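Side-chain contact in acetylxylan esterase / glucomannan deacetylase (Cellvibrio japonicus, PDB 2W9X), which removes acetyl groups from plant cell wall polysaccharides, acting on acetylated glucomannan in strong preference to acetylated xylan: residues A302-V305 with G306-V309. Sequence-based numbering, arbitrary orientation.
Sequences AEQV and GKVV
Gly306 N donates to Ala302 O at 2.9 Å, the first of four successive i to i+4 backbone bonds along these two turns of helix 300-314. Ala302 O also accepts from the side-chain NE2 of Gln322, which ties the helix to strand 320-325. At Lys307 the contact passes to side chains. With CG anti to its carbonyl carbon (chi1 -65°) and the chain extended beyond, Lys307 runs back toward the N-terminal end of the helix beside Gln304, which points the same way. Its NZ, 2.8 Å from Gln304 OE1, lies in the carbonyl plane, and with a C=O...N angle of 133° it sits on a lone pair of that oxygen. Gln304 is bent at chi2 (-41°), and its NE2 donates to Glu300 O, so both ends of the amide are held. Glu303 OE2 stays 4.6 Å from Lys307 NZ; one water spans the gap, donating to Glu303 OE2 at 2.6 Å and accepting from Lys307 NZ (3.0 Å) and Gln304 NE2. Val308 lays CG2 3.3 Å from Gln304 O. Val309 N donates to Val305 O, while Val309 CG2 and Val305 CG1 are 4.5 Å apart. All three valines touch Leu291 of strand 288-294, Val305 and Val309 also Gln322, and Val305 and Val308 meet Tyr269 and Tyr273 of helix 262-283, within the beta-alpha-beta crossover of this SGNH-type domain. Glu303 and Lys307 pack against Lys307 and Glu303 of the second subunit. Within this pair the charges meet through water, not directly, while an amide oxygen receives the ammonium.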
loop_
_atom_site.group_PDB
_atom_site.type_symbol
_atom_site.label_atom_id
_atom_site.label_comp_id
_atom_site.label_asym_id
_atom_site.label_seq_id
_atom_site.Cartn_x
_atom_site.Cartn_y
_atom_site.Cartn_z
ATOM N N ALA B 302 -3.490 -13.498 -4.039
ATOM C CA ALA B 302 -3.391 -12.339 -3.143
ATOM C C ALA B 302 -2.433 -12.619 -1.973
ATOM O O ALA B 302 -1.638 -11.754 -1.585
ATOM C CB ALA B 302 -4.781 -11.934 -2.629
ATOM N N GLU B 303 -2.511 -13.819 -1.398
ATOM C CA GLU B 303 -1.654 -14.152 -0.265
ATOM C C GLU B 303 -0.160 -14.113 -0.590
ATOM O O GLU B 303 0.629 -13.603 0.217
ATOM C CB GLU B 303 -2.016 -15.501 0.380
ATOM C CG GLU B 303 -1.024 -15.801 1.553
ATOM C CD GLU B 303 -1.579 -16.720 2.618
ATOM O OE1 GLU B 303 -2.654 -16.415 3.193
ATOM O OE2 GLU B 303 -0.920 -17.738 2.900
ATOM N N GLN B 304 0.234 -14.637 -1.756
ATOM C CA GLN B 304 1.659 -14.649 -2.100
ATOM C C GLN B 304 2.161 -13.246 -2.341
ATOM O O GLN B 304 3.282 -12.918 -1.968
ATOM C CB GLN B 304 1.980 -15.524 -3.317
ATOM C CG GLN B 304 1.435 -16.961 -3.257
ATOM C CD GLN B 304 1.571 -17.607 -1.887
ATOM O OE1 GLN B 304 2.663 -17.664 -1.321
ATOM N NE2 GLN B 304 0.455 -18.088 -1.346
ATOM N N VAL B 305 1.328 -12.425 -2.974
ATOM C CA VAL B 305 1.651 -11.021 -3.176
ATOM C C VAL B 305 1.789 -10.274 -1.829
ATOM O O VAL B 305 2.660 -9.401 -1.699
ATOM C CB VAL B 305 0.669 -10.356 -4.179
ATOM C CG1 VAL B 305 0.926 -8.868 -4.324
ATOM C CG2 VAL B 305 0.807 -11.049 -5.552
ATOM N N GLY B 306 0.961 -10.629 -0.837
ATOM C CA GLY B 306 1.103 -10.058 0.514
ATOM C C GLY B 306 2.484 -10.327 1.111
ATOM O O GLY B 306 3.081 -9.452 1.780
ATOM N N LYS B 307 3.004 -11.528 0.845
ATOM C CA LYS B 307 4.334 -11.943 1.322
ATOM C C LYS B 307 5.433 -11.163 0.591
ATOM O O LYS B 307 6.444 -10.792 1.199
ATOM C CB LYS B 307 4.563 -13.435 1.090
ATOM C CG LYS B 307 3.659 -14.416 1.859
ATOM C CD LYS B 307 4.038 -15.857 1.430
ATOM C CE LYS B 307 3.030 -16.924 1.859
ATOM N NZ LYS B 307 3.413 -18.285 1.306
ATOM N N VAL B 308 5.232 -10.942 -0.714
ATOM C CA VAL B 308 6.141 -10.136 -1.540
ATOM C C VAL B 308 6.243 -8.696 -1.019
ATOM O O VAL B 308 7.340 -8.173 -0.812
ATOM C CB VAL B 308 5.729 -10.149 -3.039
ATOM C CG1 VAL B 308 6.593 -9.191 -3.881
ATOM C CG2 VAL B 308 5.862 -11.557 -3.604
ATOM N N VAL B 309 5.103 -8.054 -0.800
ATOM C CA VAL B 309 5.097 -6.674 -0.302
ATOM C C VAL B 309 5.822 -6.598 1.057
ATOM O O VAL B 309 6.639 -5.693 1.306
ATOM C CB VAL B 309 3.653 -6.118 -0.162
ATOM C CG1 VAL B 309 3.684 -4.729 0.485
ATOM C CG2 VAL B 309 2.980 -6.057 -1.516
HETATM O O HOH W 1 0.549 -19.272 1.336
#